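Local coordinates for protein beta-fructofuranosidase (Arabidopsis thaliana, PDB 2OXB) that hydrolyses sucrose and 1-kestose, and to a lower extent neokestose and levan, releasing terminal non-reducing beta-D-fructofuranoside residues as a secreted cell-wall invertase, at residues H31-W36 with P63-P68; I46-S51 with P90-T95; G410-A415 with E420-V425; S450-D455 with P501-G506. The protein carries 1 engineered substitution. All coordinates share one frame; numbering follows the deposited sequence.

Contact 1 (H31-W36 with P63-P68). With FRU (beta-D-fructofuranose), chain B.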
loop_
_atom_site.group_PDB
_atom_site.type_symbol
_atom_site.label_atom_id
_atom_site.label_comp_id
_atom_site.label_asym_id
_atom_site.label_seq_id
_atom_site.Cartn_x
_atom_site.Cartn_y
_atom_site.Cartn_z
ATOM N N HIS A 31 -12.889 11.512 0.763
ATOM C CA HIS A 31 -13.809 10.450 1.132
ATOM C C HIS A 31 -13.071 9.110 1.168
ATOM O O HIS A 31 -12.107 8.896 0.434
ATOM C CB HIS A 31 -14.965 10.389 0.121
ATOM C CG HIS A 31 -15.926 11.539 0.212
ATOM N ND1 HIS A 31 -16.748 11.740 1.302
ATOM C CD2 HIS A 31 -16.233 12.520 -0.672
ATOM C CE1 HIS A 31 -17.523 12.787 1.085
ATOM N NE2 HIS A 31 -17.232 13.279 -0.107
ATOM N N LEU A 32 -13.516 8.234 2.058
ATOM C CA LEU A 32 -12.964 6.894 2.187
ATOM C C LEU A 32 -14.093 5.972 2.582
ATOM O O LEU A 32 -14.815 6.212 3.560
ATOM C CB LEU A 32 -11.877 6.783 3.266
ATOM C CG LEU A 32 -11.456 5.319 3.572
ATOM C CD1 LEU A 32 -10.602 4.773 2.456
ATOM C CD2 LEU A 32 -10.664 5.235 4.868
ATOM N N PHE A 33 -14.258 4.925 1.795
ATOM C CA PHE A 33 -15.260 3.928 2.085
ATOM C C PHE A 33 -14.370 2.722 2.324
ATOM O O PHE A 33 -13.152 2.877 2.423
ATOM C CB PHE A 33 -16.184 3.725 0.877
ATOM C CG PHE A 33 -16.870 4.986 0.406
ATOM C CD1 PHE A 33 -17.994 5.474 1.052
ATOM C CD2 PHE A 33 -16.391 5.685 -0.697
ATOM C CE1 PHE A 33 -18.626 6.635 0.601
ATOM C CE2 PHE A 33 -17.022 6.848 -1.146
ATOM C CZ PHE A 33 -18.137 7.316 -0.496
ATOM N N TYR A 34 -14.960 1.538 2.438
ATOM C CA TYR A 34 -14.188 0.325 2.654
ATOM C C TYR A 34 -15.043 -0.859 3.048
ATOM O O TYR A 34 -16.198 -0.714 3.450
ATOM C CB TYR A 34 -13.102 0.532 3.719
ATOM C CG TYR A 34 -13.609 1.021 5.050
ATOM C CD1 TYR A 34 -13.897 2.368 5.269
ATOM C CD2 TYR A 34 -13.779 0.140 6.104
ATOM C CE1 TYR A 34 -14.334 2.816 6.514
ATOM C CE2 TYR A 34 -14.215 0.577 7.347
ATOM C CZ TYR A 34 -14.489 1.905 7.547
ATOM O OH TYR A 34 -14.926 2.286 8.791
ATOM N N GLN A 35 -14.449 -2.036 2.911
ATOM C CA GLN A 35 -15.105 -3.278 3.248
ATOM C C GLN A 35 -15.088 -3.396 4.781
ATOM O O GLN A 35 -14.016 -3.458 5.395
ATOM C CB GLN A 35 -14.346 -4.434 2.588
ATOM C CG GLN A 35 -14.184 -4.301 1.076
ATOM C CD GLN A 35 -15.335 -4.898 0.289
ATOM O OE1 GLN A 35 -15.441 -6.110 0.149
ATOM N NE2 GLN A 35 -16.206 -4.046 -0.224
ATOM N N TRP A 36 -16.275 -3.424 5.393
ATOM C CA TRP A 36 -16.398 -3.506 6.856
ATOM C C TRP A 36 -17.519 -4.443 7.341
ATOM O O TRP A 36 -18.608 -4.489 6.768
ATOM C CB TRP A 36 -16.602 -2.082 7.421
ATOM C CG TRP A 36 -16.944 -1.984 8.886
ATOM C CD1 TRP A 36 -16.115 -2.217 9.949
ATOM C CD2 TRP A 36 -18.224 -1.659 9.442
ATOM N NE1 TRP A 36 -16.804 -2.062 11.134
ATOM C CE2 TRP A 36 -18.100 -1.719 10.850
ATOM C CE3 TRP A 36 -19.468 -1.323 8.886
ATOM C CZ2 TRP A 36 -19.170 -1.457 11.708
ATOM C CZ3 TRP A 36 -20.536 -1.063 9.739
ATOM C CH2 TRP A 36 -20.377 -1.131 11.136
ATOM N N PRO A 63 -22.681 6.688 8.450
ATOM C CA PRO A 63 -23.379 5.414 8.281
ATOM C C PRO A 63 -23.103 4.823 6.896
ATOM O O PRO A 63 -23.081 5.561 5.907
ATOM C CB PRO A 63 -24.841 5.808 8.477
ATOM C CG PRO A 63 -24.889 7.194 7.902
ATOM C CD PRO A 63 -23.631 7.818 8.462
ATOM N N PRO A 64 -22.879 3.488 6.816
ATOM C CA PRO A 64 -22.599 2.719 5.592
ATOM C C PRO A 64 -23.380 3.221 4.371
ATOM O O PRO A 64 -24.570 3.496 4.471
ATOM C CB PRO A 64 -22.988 1.308 5.999
ATOM C CG PRO A 64 -22.520 1.254 7.409
ATOM C CD PRO A 64 -22.963 2.584 7.982
ATOM N N ALA A 65 -22.707 3.309 3.223
ATOM C CA ALA A 65 -23.309 3.819 1.988
ATOM C C ALA A 65 -23.760 2.768 0.968
ATOM O O ALA A 65 -24.846 2.879 0.377
ATOM C CB ALA A 65 -22.342 4.789 1.319
ATOM N N ILE A 66 -22.907 1.776 0.732
ATOM C CA ILE A 66 -23.218 0.699 -0.198
ATOM C C ILE A 66 -23.329 -0.564 0.651
ATOM O O ILE A 66 -22.360 -0.983 1.285
ATOM C CB ILE A 66 -22.100 0.497 -1.273
ATOM C CG1 ILE A 66 -21.693 1.838 -1.889
ATOM C CG2 ILE A 66 -22.606 -0.406 -2.393
ATOM C CD1 ILE A 66 -22.794 2.517 -2.667
ATOM N N PHE A 67 -24.527 -1.145 0.668
ATOM C CA PHE A 67 -24.833 -2.360 1.420
ATOM C C PHE A 67 -25.995 -3.050 0.715
ATOM O O PHE A 67 -26.760 -2.400 -0.001
ATOM C CB PHE A 67 -25.216 -2.015 2.869
ATOM C CG PHE A 67 -26.232 -0.915 2.988
ATOM C CD1 PHE A 67 -27.594 -1.194 2.923
ATOM C CD2 PHE A 67 -25.822 0.411 3.081
ATOM C CE1 PHE A 67 -28.536 -0.168 2.937
ATOM C CE2 PHE A 67 -26.754 1.446 3.094
ATOM C CZ PHE A 67 -28.119 1.155 3.019
ATOM N N PRO A 68 -26.126 -4.379 0.892
ATOM C CA PRO A 68 -27.181 -5.202 0.289
ATOM C C PRO A 68 -28.604 -4.708 0.558
ATOM O O PRO A 68 -29.108 -4.810 1.680
ATOM C CB PRO A 68 -26.913 -6.577 0.887
ATOM C CG PRO A 68 -25.436 -6.593 0.995
ATOM C CD PRO A 68 -25.147 -5.234 1.586
HETATM C C1 FRU B . -9.464 -8.540 -1.625
HETATM C C2 FRU B . -10.849 -9.139 -1.898
HETATM C C3 FRU B . -11.477 -8.535 -3.170
HETATM C C4 FRU B . -12.950 -8.546 -2.879
HETATM C C5 FRU B . -12.960 -8.350 -1.363
HETATM C C6 FRU B . -13.976 -9.211 -0.639
HETATM O O1 FRU B . -8.536 -8.895 -2.635
HETATM O O2 FRU B . -10.979 -10.607 -1.961
HETATM O O3 FRU B . -11.196 -9.279 -4.353
HETATM O O4 FRU B . -13.635 -7.483 -3.548
HETATM O O5 FRU B . -11.681 -8.705 -0.860
HETATM O O6 FRU B . -15.269 -8.715 -0.936
#
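Phe33 and Ala65, the closest pair of backbone positions, stand 8.1 Å apart from CA to CA, because strand 47-53 runs between 31-36 and 63-68 and no hydrogen bond joins these two directly. They are next-but-one strands in the first blade of the five-bladed beta-propeller of the family 32 glycosidases, and at Ala65 the chain turns a corner. The contact consists of two small apolar meetings. At one, CE1 of Phe33 comes to 4.2 Å from CB of Ala65, the methyl approaching the ring obliquely. The rest of that ring is well covered: His50 of strand 47-53 stacks on it, and Trp121 meets it with the ring planes nearly perpendicular. At the other, Trp36 has CG anti to its backbone N (chi1 172°), which carries the six-membered half of the indole across to the pyrrolidine of Pro64. CZ3 of Trp36 reaches CG of Pro64 at 3.8 Å, the two side chains lying askew to each other. The indole is also fixed at its polar corner, where NE1 donates to the backbone O of Lys14. Between these two aromatics, Gln35 belongs to the substrate site. Its chain bends at chi2 (-89°), and the amide is held at both ends: NE2 gives hydrogen bonds to Asn21 OD1 and to the backbone O of Cys77, fixing the rotation that leaves the carbonyl for the sugar. Ser79, Asp145 and the engineered Gln199 also bond the fructose, whose O6 donates to OE1 of Gln35 at 2.8 Å.

Contact 2 (I46-S51 with P90-T95)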
loop_
_atom_site.group_PDB
_atom_site.type_symbol
_atom_site.label_atom_id
_atom_site.label_comp_id
_atom_site.label_asym_id
_atom_site.label_seq_id
_atom_site.Cartn_x
_atom_site.Cartn_y
_atom_site.Cartn_z
ATOM N N ILE A 46 -19.960 -7.854 4.686
ATOM C CA ILE A 46 -19.219 -6.709 4.189
ATOM C C ILE A 46 -20.116 -5.616 3.616
ATOM O O ILE A 46 -21.024 -5.882 2.820
ATOM C CB ILE A 46 -18.181 -7.141 3.126
ATOM C CG1 ILE A 46 -17.053 -7.919 3.799
ATOM C CG2 ILE A 46 -17.612 -5.925 2.418
ATOM C CD1 ILE A 46 -16.344 -7.125 4.896
ATOM N N VAL A 47 -19.845 -4.384 4.046
ATOM C CA VAL A 47 -20.579 -3.194 3.622
ATOM C C VAL A 47 -19.580 -2.069 3.358
ATOM O O VAL A 47 -18.413 -2.162 3.741
ATOM C CB VAL A 47 -21.545 -2.699 4.728
ATOM C CG1 VAL A 47 -22.413 -1.564 4.197
ATOM C CG2 VAL A 47 -22.401 -3.849 5.238
ATOM N N TRP A 48 -20.044 -1.003 2.717
ATOM C CA TRP A 48 -19.191 0.145 2.439
ATOM C C TRP A 48 -19.279 1.191 3.549
ATOM O O TRP A 48 -20.009 2.170 3.424
ATOM C CB TRP A 48 -19.570 0.771 1.089
ATOM C CG TRP A 48 -18.995 0.034 -0.104
ATOM C CD1 TRP A 48 -19.017 -1.320 -0.325
ATOM C CD2 TRP A 48 -18.302 0.607 -1.220
ATOM N NE1 TRP A 48 -18.376 -1.623 -1.508
ATOM C CE2 TRP A 48 -17.930 -0.461 -2.078
ATOM C CE3 TRP A 48 -17.958 1.915 -1.583
ATOM C CZ2 TRP A 48 -17.230 -0.252 -3.276
ATOM C CZ3 TRP A 48 -17.261 2.117 -2.778
ATOM C CH2 TRP A 48 -16.908 1.042 -3.605
ATOM N N ALA A 49 -18.542 0.965 4.640
ATOM C CA ALA A 49 -18.518 1.907 5.752
ATOM C C ALA A 49 -17.931 3.195 5.206
ATOM O O ALA A 49 -17.113 3.167 4.281
ATOM C CB ALA A 49 -17.667 1.385 6.877
ATOM N N HIS A 50 -18.349 4.320 5.784
ATOM C CA HIS A 50 -17.901 5.635 5.332
ATOM C C HIS A 50 -17.196 6.456 6.400
ATOM O O HIS A 50 -17.358 6.217 7.592
ATOM C CB HIS A 50 -19.100 6.429 4.806
ATOM C CG HIS A 50 -18.736 7.573 3.916
ATOM N ND1 HIS A 50 -17.476 7.724 3.372
ATOM C CD2 HIS A 50 -19.482 8.585 3.416
ATOM C CE1 HIS A 50 -17.467 8.777 2.575
ATOM N NE2 HIS A 50 -18.672 9.317 2.583
ATOM N N SER A 51 -16.411 7.424 5.939
ATOM C CA SER A 51 -15.659 8.347 6.785
ATOM C C SER A 51 -15.204 9.465 5.839
ATOM O O SER A 51 -15.171 9.264 4.627
ATOM C CB SER A 51 -14.446 7.646 7.412
ATOM O OG SER A 51 -14.845 6.617 8.312
ATOM N N PRO A 90 -19.247 12.855 -8.727
ATOM C CA PRO A 90 -18.569 11.613 -8.334
ATOM C C PRO A 90 -19.508 10.408 -8.251
ATOM O O PRO A 90 -20.413 10.388 -7.427
ATOM C CB PRO A 90 -17.994 11.972 -6.974
ATOM C CG PRO A 90 -19.117 12.756 -6.377
ATOM C CD PRO A 90 -19.637 13.618 -7.525
ATOM N N VAL A 91 -19.297 9.410 -9.103
ATOM C CA VAL A 91 -20.137 8.209 -9.079
ATOM C C VAL A 91 -19.358 7.050 -8.466
ATOM O O VAL A 91 -18.295 7.260 -7.893
ATOM C CB VAL A 91 -20.584 7.799 -10.501
ATOM C CG1 VAL A 91 -21.593 8.787 -11.038
ATOM C CG2 VAL A 91 -19.375 7.746 -11.425
ATOM N N ILE A 92 -19.881 5.831 -8.583
ATOM C CA ILE A 92 -19.188 4.648 -8.050
ATOM C C ILE A 92 -19.465 3.380 -8.854
ATOM O O ILE A 92 -20.563 3.168 -9.364
ATOM C CB ILE A 92 -19.538 4.376 -6.541
ATOM C CG1 ILE A 92 -18.720 5.308 -5.640
ATOM C CG2 ILE A 92 -19.253 2.915 -6.179
ATOM C CD1 ILE A 92 -19.029 5.193 -4.173
ATOM N N LEU A 93 -18.440 2.548 -8.974
ATOM C CA LEU A 93 -18.551 1.285 -9.685
ATOM C C LEU A 93 -18.156 0.195 -8.695
ATOM O O LEU A 93 -16.986 0.059 -8.350
ATOM C CB LEU A 93 -17.624 1.283 -10.906
ATOM C CG LEU A 93 -18.136 2.008 -12.163
ATOM C CD1 LEU A 93 -18.433 3.460 -11.839
ATOM C CD2 LEU A 93 -17.105 1.918 -13.286
ATOM N N TYR A 94 -19.135 -0.559 -8.204
ATOM C CA TYR A 94 -18.831 -1.620 -7.251
ATOM C C TYR A 94 -19.443 -2.956 -7.673
ATOM O O TYR A 94 -20.463 -3.001 -8.374
ATOM C CB TYR A 94 -19.325 -1.249 -5.850
ATOM C CG TYR A 94 -20.792 -1.508 -5.633
ATOM C CD1 TYR A 94 -21.237 -2.701 -5.077
ATOM C CD2 TYR A 94 -21.738 -0.562 -5.998
ATOM C CE1 TYR A 94 -22.591 -2.943 -4.888
ATOM C CE2 TYR A 94 -23.090 -0.798 -5.814
ATOM C CZ TYR A 94 -23.510 -1.990 -5.258
ATOM O OH TYR A 94 -24.860 -2.201 -5.077
ATOM N N THR A 95 -18.795 -4.032 -7.232
ATOM C CA THR A 95 -19.197 -5.405 -7.514
ATOM C C THR A 95 -20.171 -5.935 -6.469
ATOM O O THR A 95 -19.815 -6.101 -5.306
ATOM C CB THR A 95 -17.970 -6.371 -7.514
ATOM O OG1 THR A 95 -16.914 -5.832 -8.320
ATOM C CG2 THR A 95 -18.366 -7.749 -8.064
#
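Trp48 lies against Tyr94 and Ile92 with the benzene half of its indole. CZ2 of Trp48 is 3.5 Å from CB of Tyr94, and CZ3 of Trp48 is 3.8 Å from CD1 of Ile92, while CG2 of Ile92 lies 4.0 Å from both CZ3 and CH2 of Trp48. The phenol of Tyr94 is turned obliquely to the indole, its centroid 5.8 Å from that of the five-membered ring and the planes at 63°. CB of Tyr94 points toward the tryptophan; with CG between the backbone N and the carbonyl carbon (chi1 81°) the ring then leads away, to a weak hydrogen bond between OH and Asp73. The three buried side chains bridge two blades of the beta-propeller: strand 47-53 belongs to the first, strand 93-97 to the second. No hydrogen bond passes between the segments; the polar edge of the indole is held instead by NE1 bonding to the backbone O of Trp78, next to the substrate-binding Ser79. A leucine in place of Trp48 would probably leave the carbonyl of Trp78 without this donor and open a gap beside Ile92 and Tyr94. Further out, Ile66 of strand 60-66 touches both aromatic residues, and the side chain of the substrate-binding Gln35 comes to about 3 Å from the tryptophan, nearest atoms.

Contact 3 (G410-A415 with E420-V425)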
loop_
_atom_site.group_PDB
_atom_site.type_symbol
_atom_site.label_atom_id
_atom_site.label_comp_id
_atom_site.label_asym_id
_atom_site.label_seq_id
_atom_site.Cartn_x
_atom_site.Cartn_y
_atom_site.Cartn_z
ATOM N N GLY A 410 20.371 -0.830 11.162
ATOM C CA GLY A 410 19.160 -0.064 10.924
ATOM C C GLY A 410 18.508 0.344 12.231
ATOM O O GLY A 410 19.164 0.891 13.117
ATOM N N LEU A 411 17.222 0.051 12.373
ATOM C CA LEU A 411 16.495 0.423 13.580
ATOM C C LEU A 411 15.864 -0.727 14.333
ATOM O O LEU A 411 15.595 -1.782 13.769
ATOM C CB LEU A 411 15.380 1.411 13.230
ATOM C CG LEU A 411 15.767 2.802 12.739
ATOM C CD1 LEU A 411 14.524 3.548 12.245
ATOM C CD2 LEU A 411 16.444 3.550 13.889
ATOM N N MET A 412 15.642 -0.508 15.623
ATOM C CA MET A 412 14.953 -1.476 16.470
ATOM C C MET A 412 13.834 -0.668 17.125
ATOM O O MET A 412 14.082 0.236 17.935
ATOM C CB MET A 412 15.872 -2.060 17.539
ATOM C CG MET A 412 17.117 -2.713 16.988
ATOM S SD MET A 412 17.789 -3.957 18.112
ATOM C CE MET A 412 19.042 -3.042 18.917
ATOM N N VAL A 413 12.603 -0.977 16.730
ATOM C CA VAL A 413 11.431 -0.285 17.245
ATOM C C VAL A 413 10.670 -1.174 18.195
ATOM O O VAL A 413 10.891 -2.386 18.217
ATOM C CB VAL A 413 10.484 0.144 16.113
ATOM C CG1 VAL A 413 11.203 1.123 15.174
ATOM C CG2 VAL A 413 10.012 -1.087 15.345
ATOM N N LEU A 414 9.765 -0.564 18.962
ATOM C CA LEU A 414 8.965 -1.278 19.952
ATOM C C LEU A 414 9.845 -2.311 20.619
ATOM O O LEU A 414 9.396 -3.396 20.953
ATOM C CB LEU A 414 7.756 -1.983 19.318
ATOM C CG LEU A 414 6.523 -1.175 18.906
ATOM C CD1 LEU A 414 6.830 -0.439 17.624
ATOM C CD2 LEU A 414 5.315 -2.087 18.719
ATOM N N ALA A 415 11.117 -1.977 20.788
ATOM C CA ALA A 415 12.038 -2.895 21.430
ATOM C C ALA A 415 11.658 -3.010 22.905
ATOM O O ALA A 415 11.171 -2.057 23.517
ATOM C CB ALA A 415 13.462 -2.401 21.274
ATOM N N GLU A 420 14.261 -8.655 24.807
ATOM C CA GLU A 420 13.715 -10.007 24.754
ATOM C C GLU A 420 12.798 -10.078 23.536
ATOM O O GLU A 420 12.579 -11.146 22.968
ATOM C CB GLU A 420 12.951 -10.369 26.043
ATOM C CG GLU A 420 12.008 -9.306 26.610
ATOM C CD GLU A 420 12.714 -8.335 27.540
ATOM O OE1 GLU A 420 13.388 -7.414 27.033
ATOM O OE2 GLU A 420 12.601 -8.507 28.773
ATOM N N GLU A 421 12.268 -8.925 23.139
ATOM C CA GLU A 421 11.416 -8.844 21.961
ATOM C C GLU A 421 11.604 -7.471 21.328
ATOM O O GLU A 421 11.411 -6.446 21.973
ATOM C CB GLU A 421 9.934 -9.097 22.309
ATOM C CG GLU A 421 9.219 -7.976 23.016
ATOM C CD GLU A 421 7.834 -8.375 23.515
ATOM O OE1 GLU A 421 7.179 -7.545 24.171
ATOM O OE2 GLU A 421 7.401 -9.516 23.258
ATOM N N TYR A 422 12.022 -7.463 20.064
ATOM C CA TYR A 422 12.257 -6.227 19.318
ATOM C C TYR A 422 12.062 -6.471 17.822
ATOM O O TYR A 422 12.033 -7.619 17.355
ATOM C CB TYR A 422 13.686 -5.714 19.567
ATOM C CG TYR A 422 14.734 -6.723 19.174
ATOM C CD1 TYR A 422 15.254 -6.758 17.878
ATOM C CD2 TYR A 422 15.103 -7.740 20.062
ATOM C CE1 TYR A 422 16.105 -7.794 17.477
ATOM C CE2 TYR A 422 15.946 -8.778 19.674
ATOM C CZ TYR A 422 16.440 -8.804 18.379
ATOM O OH TYR A 422 17.228 -9.868 17.990
ATOM N N THR A 423 11.915 -5.377 17.078
ATOM C CA THR A 423 11.746 -5.447 15.634
ATOM C C THR A 423 12.959 -4.762 15.051
ATOM O O THR A 423 13.422 -3.768 15.589
ATOM C CB THR A 423 10.436 -4.776 15.207
ATOM O OG1 THR A 423 9.346 -5.667 15.496
ATOM C CG2 THR A 423 10.452 -4.451 13.725
ATOM N N SER A 424 13.494 -5.294 13.963
ATOM C CA SER A 424 14.706 -4.715 13.419
ATOM C C SER A 424 14.794 -4.521 11.922
ATOM O O SER A 424 15.153 -5.436 11.188
ATOM C CB SER A 424 15.885 -5.560 13.887
ATOM O OG SER A 424 15.550 -6.942 13.794
ATOM N N VAL A 425 14.468 -3.316 11.475
ATOM C CA VAL A 425 14.565 -2.987 10.067
ATOM C C VAL A 425 15.977 -2.429 9.905
ATOM O O VAL A 425 16.415 -1.580 10.688
ATOM C CB VAL A 425 13.543 -1.921 9.687
ATOM C CG1 VAL A 425 13.765 -1.469 8.261
ATOM C CG2 VAL A 425 12.136 -2.479 9.873
#
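Leu411 and Val425, then Met412 and Ser424, then Val413 and Thr423 pair across two strands whose short axes approach to 4.6 Å and run antiparallel at 159°. They are the arms of a beta hairpin in the C-terminal beta-sandwich domain. The outer two pairs are hydrogen-bonded and the middle one is non-hydrogen-bonded. Leu411 N donates to Val425 O and Val413 N to Thr423 O, though the place of Thr423 O is uncertain; the return bonds, from Val425 N to Leu411 O and from Thr423 N to Val413 O, are weak. On one face Val413 lays CG2 obliquely against Thr423, 3.7 Å from its CB. That face, with Leu411 and Val425, meets strand 473-480 of the second sheet, and Thr423 OG1 hydrogen-bonds to OG of Ser450. On the other face Met412 lies against Phe512 and Phe514 of neighbouring strand 510-515. Near the hairpin turn, CB of Tyr422 packs 3.7 Å from CB of Ala415, and chi1 58°, with CG between the backbone N and the carbonyl carbon, turns the ring to Met412. The result is a Met-aromatic contact: SD of Met412 lies 4.4 Å from the ring centroid, 36° off the normal, with CD1 the ring atom it touches.

Contact 4 (S450-D455 with P501-G506)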
loop_
_atom_site.group_PDB
_atom_site.type_symbol
_atom_site.label_atom_id
_atom_site.label_comp_id
_atom_site.label_asym_id
_atom_site.label_seq_id
_atom_site.Cartn_x
_atom_site.Cartn_y
_atom_site.Cartn_z
ATOM N N SER A 450 9.837 -10.123 16.966
ATOM C CA SER A 450 8.946 -8.981 17.151
ATOM C C SER A 450 8.063 -9.057 18.392
ATOM O O SER A 450 7.618 -8.021 18.896
ATOM C CB SER A 450 8.055 -8.780 15.917
ATOM O OG SER A 450 8.748 -8.097 14.878
ATOM N N SER A 451 7.803 -10.264 18.885
ATOM C CA SER A 451 6.966 -10.417 20.067
ATOM C C SER A 451 7.326 -11.696 20.767
ATOM O O SER A 451 8.096 -12.500 20.240
ATOM C CB SER A 451 5.495 -10.466 19.692
ATOM O OG SER A 451 5.124 -11.768 19.310
ATOM N N LEU A 452 6.763 -11.878 21.960
ATOM C CA LEU A 452 7.024 -13.068 22.770
ATOM C C LEU A 452 6.002 -14.173 22.551
ATOM O O LEU A 452 6.289 -15.346 22.796
ATOM C CB LEU A 452 7.061 -12.705 24.258
ATOM C CG LEU A 452 8.347 -12.096 24.798
ATOM C CD1 LEU A 452 8.138 -11.640 26.220
ATOM C CD2 LEU A 452 9.453 -13.137 24.719
ATOM N N LYS A 453 4.812 -13.791 22.096
ATOM C CA LYS A 453 3.744 -14.752 21.838
ATOM C C LYS A 453 4.029 -15.459 20.505
ATOM O O LYS A 453 3.890 -14.860 19.441
ATOM C CB LYS A 453 2.400 -14.024 21.787
ATOM C CG LYS A 453 1.220 -14.928 21.547
ATOM C CD LYS A 453 -0.088 -14.183 21.699
ATOM C CE LYS A 453 -1.242 -15.154 21.557
ATOM N NZ LYS A 453 -2.545 -14.519 21.825
ATOM N N GLU A 454 4.435 -16.727 20.576
ATOM C CA GLU A 454 4.775 -17.517 19.392
ATOM C C GLU A 454 3.686 -17.479 18.324
ATOM O O GLU A 454 3.969 -17.652 17.132
ATOM C CB GLU A 454 5.080 -18.977 19.786
ATOM C CG GLU A 454 5.638 -19.854 18.650
ATOM C CD GLU A 454 5.812 -21.327 19.039
ATOM O OE1 GLU A 454 6.529 -21.607 20.028
ATOM O OE2 GLU A 454 5.242 -22.205 18.343
ATOM N N ASP A 455 2.447 -17.242 18.744
ATOM C CA ASP A 455 1.332 -17.177 17.806
ATOM C C ASP A 455 1.177 -15.816 17.137
ATOM O O ASP A 455 0.329 -15.022 17.536
ATOM C CB ASP A 455 0.014 -17.537 18.499
ATOM C CG ASP A 455 -0.175 -19.030 18.647
ATOM O OD1 ASP A 455 0.039 -19.750 17.646
ATOM O OD2 ASP A 455 -0.541 -19.480 19.755
ATOM N N PRO A 501 3.788 -7.191 20.532
ATOM C CA PRO A 501 4.659 -7.439 21.684
ATOM C C PRO A 501 3.903 -7.441 23.005
ATOM O O PRO A 501 2.914 -6.714 23.176
ATOM C CB PRO A 501 5.657 -6.295 21.602
ATOM C CG PRO A 501 4.775 -5.162 21.155
ATOM C CD PRO A 501 3.921 -5.800 20.066
ATOM N N LYS A 502 4.382 -8.259 23.937
ATOM C CA LYS A 502 3.767 -8.373 25.259
ATOM C C LYS A 502 4.421 -7.439 26.291
ATOM O O LYS A 502 3.781 -7.056 27.270
ATOM C CB LYS A 502 3.824 -9.831 25.739
ATOM C CG LYS A 502 2.857 -10.774 25.028
ATOM C CD LYS A 502 1.414 -10.600 25.518
ATOM C CE LYS A 502 1.177 -11.297 26.865
ATOM N NZ LYS A 502 -0.230 -11.207 27.388
ATOM N N LEU A 503 5.681 -7.069 26.053
ATOM C CA LEU A 503 6.428 -6.173 26.940
ATOM C C LEU A 503 6.597 -4.786 26.332
ATOM O O LEU A 503 6.683 -3.793 27.045
ATOM C CB LEU A 503 7.816 -6.742 27.245
ATOM C CG LEU A 503 7.891 -7.892 28.249
ATOM C CD1 LEU A 503 9.134 -8.721 27.980
ATOM C CD2 LEU A 503 7.877 -7.352 29.666
ATOM N N ALA A 504 6.654 -4.724 25.007
ATOM C CA ALA A 504 6.827 -3.452 24.311
ATOM C C ALA A 504 5.481 -2.790 23.994
ATOM O O ALA A 504 4.981 -2.867 22.863
ATOM C CB ALA A 504 7.620 -3.669 23.037
ATOM N N ILE A 505 4.907 -2.131 25.002
ATOM C CA ILE A 505 3.624 -1.457 24.853
ATOM C C ILE A 505 3.466 -0.215 25.743
ATOM O O ILE A 505 4.047 -0.125 26.824
ATOM C CB ILE A 505 2.452 -2.443 25.119
ATOM C CG1 ILE A 505 2.771 -3.343 26.314
ATOM C CG2 ILE A 505 2.199 -3.290 23.880
ATOM C CD1 ILE A 505 1.635 -4.257 26.725
ATOM N N GLY A 506 2.682 0.745 25.255
ATOM C CA GLY A 506 2.436 1.976 25.987
ATOM C C GLY A 506 3.688 2.743 26.368
ATOM O O GLY A 506 4.537 3.035 25.522
#
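Leu452 and Leu503 have CG anti to the carbonyl carbon (chi1 -80° and -76°) and extended second torsions, which send both chains from separate loops toward the same point, where the CD1 methyls meet at 3.6 Å. The pair lies at the protein surface. Deeper in, the backbones come together at Ser451 and Pro501, with CA atoms 4.1 Å apart. CB of Ser451 rests 3.7 Å from CA of Pro501, and CB of the proline touches the carbonyl O of Ser450 at 3.8 Å. No hydrogen bond crosses between 450-455 and 501-506; van der Waals contact alone joins them directly. The polar groups look elsewhere. OE1 of Glu421 accepts from the backbone N of both Leu503 and Ala504, and OE2 makes a weak bond with Lys502 N, so one carboxylate gathers the start of the 501-506 loop; Ala504 then centres an inverse gamma turn. Lys453 stretches away to a salt bridge with Asp302 of helix 300-306. In the C-terminal beta-sandwich domain the two loops lie side by side: 450-455 leads from strand 439-446 to strand 461-465, while the loop 501-506 leads from strand 493-498 to strand 510-515, with Pro501 and Ala504 resting on Leu414 of strand 406-415.

The four contacts form two clusters, one in each domain. Contacts 1 and 2, with centres 5 Å apart, share the first propeller blade: Trp48 N lies 2.7 Å from Ile66 O and Trp48 O 2.9 Å from Ala65 N, probable backbone hydrogen bonds that tie strand 47-53 to strand 60-66. Contact 1 touches the bound fructose directly, whereas the tryptophan of contact 2 stands about 8 Å from it, a layer behind. Contacts 3 and 4, centres 11 Å apart, meet where the hairpin's side chains bond to both surface loops. Their centres lie 33 to 38 Å from those of the first cluster, away from the active site.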